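Local coordinates for NADPH-ferredoxin reductase FprA (Mycobacterium tuberculosis, PDB 1LQT), which catalyses FAD-dependent electron transfer between NADPH and ferredoxin, and may supply electrons to cytochrome P450 systems, at residues F76-N81 with V418-W423; R110-P115 with V318-G323. All coordinates share one frame; numbering follows the deposited sequence.

Interaction 1: F76-N81 with V418-W423; sequences FRFFGN and VTSAHW. With ACT (acetate ion), chain F.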
# COMPACT_ATOMS: atom_id res chain seq x y z
N PHE A 76 -4.77 -9.77 23.39
CA PHE A 76 -4.43 -8.76 22.39
C PHE A 76 -4.90 -7.40 22.83
O PHE A 76 -6.05 -7.25 23.26
CB PHE A 76 -5.14 -9.14 21.09
CG PHE A 76 -4.91 -8.18 19.96
CD1 PHE A 76 -5.66 -7.05 19.82
CD2 PHE A 76 -3.97 -8.48 18.99
CE1 PHE A 76 -5.42 -6.18 18.74
CE2 PHE A 76 -3.74 -7.64 17.93
CZ PHE A 76 -4.43 -6.51 17.82
N ARG A 77 -4.05 -6.38 22.65
CA ARG A 77 -4.42 -4.99 22.87
C ARG A 77 -3.95 -4.18 21.65
O ARG A 77 -2.90 -4.45 21.08
CB ARG A 77 -3.78 -4.42 24.12
CG ARG A 77 -4.17 -5.13 25.39
CD ARG A 77 -3.72 -4.45 26.67
NE ARG A 77 -2.27 -4.33 26.74
CZ ARG A 77 -1.61 -3.92 27.81
NH1 ARG A 77 -2.29 -3.56 28.88
NH2 ARG A 77 -0.30 -3.84 27.81
N PHE A 78 -4.73 -3.16 21.32
CA PHE A 78 -4.42 -2.19 20.28
C PHE A 78 -4.23 -0.80 20.87
O PHE A 78 -5.02 -0.37 21.69
CB PHE A 78 -5.58 -2.14 19.29
CG PHE A 78 -5.45 -1.10 18.19
CD1 PHE A 78 -4.66 -1.35 17.08
CD2 PHE A 78 -6.17 0.08 18.22
CE1 PHE A 78 -4.60 -0.42 16.07
CE2 PHE A 78 -6.11 1.00 17.20
CZ PHE A 78 -5.32 0.77 16.12
N PHE A 79 -3.20 -0.12 20.42
CA PHE A 79 -2.93 1.25 20.80
C PHE A 79 -2.66 2.04 19.53
O PHE A 79 -1.56 2.01 18.98
CB PHE A 79 -1.73 1.33 21.72
CG PHE A 79 -1.87 0.54 23.00
CD1 PHE A 79 -2.41 1.10 24.14
CD2 PHE A 79 -1.44 -0.76 23.07
CE1 PHE A 79 -2.49 0.39 25.33
CE2 PHE A 79 -1.54 -1.48 24.27
CZ PHE A 79 -2.07 -0.90 25.37
N GLY A 80 -3.69 2.74 19.07
CA GLY A 80 -3.58 3.59 17.90
C GLY A 80 -3.14 4.99 18.23
O GLY A 80 -3.12 5.41 19.39
N ASN A 81 -2.77 5.73 17.20
CA ASN A 81 -2.19 7.07 17.32
C ASN A 81 -0.89 7.06 18.10
O ASN A 81 -0.58 8.01 18.79
CB ASN A 81 -3.20 8.07 17.91
CG ASN A 81 -2.82 9.51 17.70
OD1 ASN A 81 -2.19 9.88 16.71
ND2 ASN A 81 -3.22 10.35 18.65
N VAL A 418 -5.45 5.69 21.06
CA VAL A 418 -6.74 5.16 20.69
C VAL A 418 -6.80 3.67 20.99
O VAL A 418 -6.13 2.89 20.34
CB VAL A 418 -7.03 5.45 19.20
CG1 VAL A 418 -8.36 4.84 18.78
CG2 VAL A 418 -7.04 6.94 18.98
N THR A 419 -7.58 3.26 21.98
CA THR A 419 -7.69 1.84 22.31
C THR A 419 -8.63 1.17 21.33
O THR A 419 -9.30 1.83 20.54
CB THR A 419 -8.26 1.64 23.69
OG1 THR A 419 -9.52 2.29 23.70
CG2 THR A 419 -7.39 2.25 24.78
N SER A 420 -8.72 -0.14 21.41
CA SER A 420 -9.64 -0.88 20.56
C SER A 420 -11.06 -0.38 20.71
O SER A 420 -11.76 -0.20 19.74
CB SER A 420 -9.63 -2.35 20.93
OG SER A 420 -8.45 -2.93 20.57
N ALA A 421 -11.51 -0.18 21.94
CA ALA A 421 -12.87 0.27 22.15
C ALA A 421 -13.14 1.61 21.49
O ALA A 421 -14.23 1.84 20.98
CB ALA A 421 -13.17 0.34 23.66
N HIS A 422 -12.16 2.49 21.48
CA HIS A 422 -12.33 3.78 20.84
C HIS A 422 -12.21 3.73 19.33
O HIS A 422 -12.90 4.47 18.64
CB HIS A 422 -11.43 4.78 21.49
CG HIS A 422 -11.90 5.06 22.88
ND1 HIS A 422 -12.77 6.08 23.19
CD2 HIS A 422 -11.83 4.30 23.99
CE1 HIS A 422 -13.03 6.05 24.49
NE2 HIS A 422 -12.51 4.96 24.99
N TRP A 423 -11.36 2.86 18.80
CA TRP A 423 -11.41 2.60 17.37
C TRP A 423 -12.81 2.10 17.01
O TRP A 423 -13.35 2.50 15.97
CB TRP A 423 -10.35 1.56 16.96
CG TRP A 423 -10.80 0.69 15.82
CD1 TRP A 423 -11.04 -0.62 15.89
CD2 TRP A 423 -11.12 1.09 14.49
NE1 TRP A 423 -11.49 -1.10 14.69
CE2 TRP A 423 -11.57 -0.06 13.81
CE3 TRP A 423 -11.11 2.30 13.79
CZ2 TRP A 423 -11.96 -0.04 12.48
CZ3 TRP A 423 -11.53 2.32 12.46
CH2 TRP A 423 -11.96 1.16 11.83
C ACT F . -8.98 -3.69 16.84
O ACT F . -9.32 -3.53 18.02
OXT ACT F . -9.83 -4.25 16.13
CH3 ACT F . -7.65 -3.27 16.28
O HOH W 1 -8.67 -5.63 22.00
O HOH W 2 -6.98 -1.73 23.20
O HOH W 3 -7.44 -3.58 23.02

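Interaction 2: R110-P115 with V318-G323; sequences RMLNIP and VVRSVG. With ODP (4-oxo-nicotinamide-adenine dinucleotide phosphate), chain I; ACT (acetate ion), chain C.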
# COMPACT_ATOMS: atom_id res chain seq x y z
N ARG A 110 8.62 5.59 -4.37
CA ARG A 110 9.77 5.64 -5.28
C ARG A 110 9.59 6.82 -6.24
O ARG A 110 8.51 7.09 -6.77
CB ARG A 110 9.89 4.36 -6.06
CG ARG A 110 10.26 3.16 -5.22
CD ARG A 110 10.62 1.94 -6.02
NE ARG A 110 11.89 2.12 -6.73
CZ ARG A 110 12.04 2.35 -8.03
NH1 ARG A 110 11.02 2.54 -8.83
NH2 ARG A 110 13.26 2.46 -8.52
N MET A 111 10.70 7.49 -6.48
CA MET A 111 10.77 8.61 -7.40
C MET A 111 11.29 8.21 -8.76
O MET A 111 11.98 7.20 -8.89
CB MET A 111 11.59 9.74 -6.78
CG MET A 111 10.88 10.34 -5.60
SD MET A 111 11.84 11.64 -4.82
CE MET A 111 12.08 12.75 -6.13
N LEU A 112 10.94 9.02 -9.75
CA LEU A 112 11.46 8.87 -11.10
C LEU A 112 12.87 9.43 -11.26
O LEU A 112 13.62 9.01 -12.14
CB LEU A 112 10.55 9.60 -12.08
CG LEU A 112 9.12 9.11 -12.15
CD1 LEU A 112 8.28 10.09 -12.93
CD2 LEU A 112 9.04 7.74 -12.73
N ASN A 113 13.19 10.44 -10.47
CA ASN A 113 14.45 11.16 -10.59
C ASN A 113 14.64 11.79 -11.97
O ASN A 113 15.64 11.56 -12.64
CB ASN A 113 15.63 10.29 -10.19
CG ASN A 113 15.47 9.72 -8.82
OD1 ASN A 113 15.14 10.44 -7.87
ND2 ASN A 113 15.61 8.42 -8.72
N ILE A 114 13.67 12.60 -12.36
CA ILE A 114 13.72 13.32 -13.63
C ILE A 114 13.41 14.79 -13.38
O ILE A 114 12.76 15.14 -12.40
CB ILE A 114 12.75 12.72 -14.67
CG1 ILE A 114 11.28 12.89 -14.27
CG2 ILE A 114 13.11 11.31 -15.00
CD1 ILE A 114 10.33 12.40 -15.32
N PRO A 115 13.88 15.66 -14.27
CA PRO A 115 13.61 17.08 -14.11
C PRO A 115 12.12 17.35 -14.18
O PRO A 115 11.41 16.75 -14.97
CB PRO A 115 14.35 17.73 -15.29
CG PRO A 115 15.36 16.74 -15.71
CD PRO A 115 14.78 15.39 -15.40
N VAL A 318 0.55 14.31 -13.53
CA VAL A 318 1.40 13.15 -13.70
C VAL A 318 1.43 12.45 -12.34
O VAL A 318 1.81 13.05 -11.34
CB VAL A 318 2.83 13.53 -14.13
CG1 VAL A 318 3.72 12.29 -14.15
CG2 VAL A 318 2.81 14.18 -15.49
N VAL A 319 1.00 11.20 -12.33
CA VAL A 319 1.05 10.37 -11.14
C VAL A 319 2.06 9.26 -11.40
O VAL A 319 1.89 8.45 -12.29
CB VAL A 319 -0.30 9.74 -10.80
CG1 VAL A 319 -0.19 8.93 -9.51
CG2 VAL A 319 -1.39 10.79 -10.68
N ARG A 320 3.13 9.25 -10.62
CA ARG A 320 4.11 8.18 -10.71
C ARG A 320 3.65 7.01 -9.84
O ARG A 320 3.51 7.15 -8.63
CB ARG A 320 5.52 8.63 -10.37
CG ARG A 320 5.73 9.12 -8.94
CD ARG A 320 7.15 9.54 -8.66
NE ARG A 320 7.30 10.07 -7.32
CZ ARG A 320 7.05 11.32 -6.98
NH1 ARG A 320 6.59 12.22 -7.84
NH2 ARG A 320 7.26 11.69 -5.74
N SER A 321 3.40 5.88 -10.47
CA SER A 321 3.06 4.64 -9.78
C SER A 321 4.17 3.64 -10.02
O SER A 321 4.00 2.61 -10.65
CB SER A 321 1.68 4.13 -10.20
OG SER A 321 1.28 3.08 -9.34
N VAL A 322 5.34 3.99 -9.50
CA VAL A 322 6.54 3.23 -9.75
C VAL A 322 7.02 2.52 -8.50
O VAL A 322 8.19 2.15 -8.39
CB VAL A 322 7.63 4.01 -10.49
CG1 VAL A 322 7.09 4.48 -11.82
CG2 VAL A 322 8.16 5.21 -9.68
N GLY A 323 6.10 2.31 -7.58
CA GLY A 323 6.33 1.56 -6.36
C GLY A 323 6.26 2.40 -5.12
O GLY A 323 6.60 3.58 -5.11
O1X ODP I . 10.03 -2.33 -15.49
P2B ODP I . 9.43 -2.64 -14.15
O2X ODP I . 8.77 -4.00 -14.07
O3X ODP I . 10.40 -2.43 -13.00
O2B ODP I . 8.26 -1.54 -14.02
C2B ODP I . 7.67 -1.19 -12.77
C3B ODP I . 6.28 -1.73 -12.55
O3B ODP I . 5.53 -1.67 -13.75
C1B ODP I . 7.44 0.27 -12.73
N9A ODP I . 8.59 1.12 -12.58
C8A ODP I . 9.51 1.13 -11.56
N7A ODP I . 10.41 2.09 -11.71
C5A ODP I . 10.06 2.75 -12.86
C4A ODP I . 8.93 2.14 -13.41
N3A ODP I . 8.30 2.53 -14.54
C2A ODP I . 8.87 3.59 -15.14
N1A ODP I . 9.96 4.26 -14.68
C6A ODP I . 10.57 3.84 -13.53
N6A ODP I . 11.60 4.58 -13.08
O4B ODP I . 6.58 0.43 -11.62
C4B ODP I . 5.70 -0.70 -11.57
C5B ODP I . 5.62 -1.20 -10.16
O5B ODP I . 4.62 -2.20 -10.12
PA ODP I . 4.47 -3.10 -8.81
O1A ODP I . 3.45 -4.10 -9.08
O2A ODP I . 5.79 -3.56 -8.33
O3 ODP I . 4.01 -2.03 -7.72
PN ODP I . 2.56 -1.35 -7.38
O1N ODP I . 1.79 -1.11 -8.62
O2N ODP I . 2.91 -0.23 -6.48
O5D ODP I . 1.81 -2.49 -6.60
C5D ODP I . 2.34 -2.93 -5.32
C4D ODP I . 1.77 -4.29 -5.01
O4D ODP I . 0.40 -4.22 -4.60
C1D ODP I . -0.37 -5.11 -5.41
C2D ODP I . 0.42 -5.30 -6.63
O2D ODP I . -0.00 -6.32 -7.47
C3D ODP I . 1.83 -5.25 -6.19
O3D ODP I . 2.21 -6.54 -5.77
N1N ODP I . -1.74 -4.71 -5.48
C2N ODP I . -2.69 -5.71 -5.79
C3N ODP I . -3.90 -5.32 -6.25
C7N ODP I . -4.83 -6.50 -6.59
N7N ODP I . -6.00 -6.17 -7.06
O7N ODP I . -4.39 -7.66 -6.42
C4N ODP I . -4.26 -3.99 -6.49
O99 ODP I . -5.37 -3.63 -6.98
C5N ODP I . -3.25 -2.97 -6.18
C6N ODP I . -1.98 -3.37 -5.70
C ACT C . 13.18 4.94 -10.64
O ACT C . 13.53 3.76 -11.05
OXT ACT C . 14.05 5.86 -10.49
CH3 ACT C . 11.76 5.24 -10.34
O HOH W 4 6.12 5.59 -7.03

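Interaction 1: F76-N81 with V418-W423
A short antiparallel pairing of Gly80 with Val418 adds an outermost strand to the mixed sheet of the FAD-binding half of the protein. The two residues form a hydrogen-bonded pair: Gly80 N donates to Val418 O at 2.8 Å with a nearly straight N-H...O angle of 170°, and Val418 N returns a bond of 2.9 Å to Gly80 O. One step along, Thr419 CA makes a CA-H...O contact of 3.5 Å with Phe78 O.

Directly after the pair, Thr419 takes the N-cap position of the helix that starts at Ser420; its OG1 accepts a weak bond from His422 N. This places strand 418-419 at the edge of a Rossmann-type sheet in which strand 76-80 is otherwise bonded to the parallel strand 34-40, through backbone links such as Phe79 with Met38 and Glu40.

Phe78 carries the side-chain contact. With CG anti to the backbone N (chi1 176°), the ring is set against the strand-to-helix junction. Phe78 CD2 lies 3.5 Å from Val418 O, and Phe78 CE2 is 4.3 Å from Trp423 CB. Ser420 N is near the ring plane, at the edge. Gly80 N sits over one face and the methyl of an acetate ion over the opposite one, both offset toward the rim. That acetate, probably from the crystallisation liquor, accepts a 2.8 Å hydrogen bond through its O atom from Ser420 OG, which also abuts Phe78 CB at 3.2 Å.

Interaction 2: R110-P115 with V318-G323
Arg110, Val322 and Arg320 bury the largest areas here, and each meets the facing segment in its own way. Arg110 binds at both ends: its backbone N donates to Gly323 O at 2.9 Å, while NH1 donates to Val322 O, also at 2.9 Å. That oxygen lies at the guanidinium edge, only 6° out of its plane. A bend at chi3 (69°) curls the side chain round Val322 O. Arg110 NH1 gives a further bond, 3.0 Å long, to N7A of the bound 4-oxo-nicotinamide-adenine dinucleotide phosphate. Arg110 therefore links the adenine to the 321-323 backbone, in agreement with its assignment by similarity to the NADP(+) site.

Val322 supplies the apolar surface for the adenine. Its CG1 stands over the adenine face, 3.4 Å from C4A, and packs at 3.9 Å on Leu112 CD2, the two side chains crossing at about a right angle. A water accepts from Val322 N at 3.0 Å and lies within bonding distance of Arg110 O and Gly323 O.

Arg320 runs its extended aliphatic part past Leu112 and alongside Met111. Its NE reaches Arg110 O by a weak, bent bond (3.3 Å, 130°), but the stronger partner of the guanidinium is Asp109, through a salt bridge from NH2. Strand 317-320 lies between strands 122-124 and 149-153 of the parallel sheet; Arg320 rests on Ser122 and Ala124, Val319 and Ser321 face helix 157-167, and Leu112 touches Pro275 of strand 273-279.

The two contacts lie on opposite sides of the chain's centre, their own centres 35 Å apart and their nearest atoms about 24 Å apart, so they do not touch. Along the sequence, interaction 2 is nested inside the loop closed by interaction 1. Strands 76-80 and 418-419 are in the mixed sheet, strand 317-320 in the parallel one. In interaction 1 the Phe78 side chain is about 8 Å from FAD and about 4 Å from the side chain of Glu40, a FAD-binding residue by similarity, whereas interaction 2 touches the NADP derivative directly. Interaction 2 also approaches the other cofactor, Gly323 lying about 8 Å from FAD.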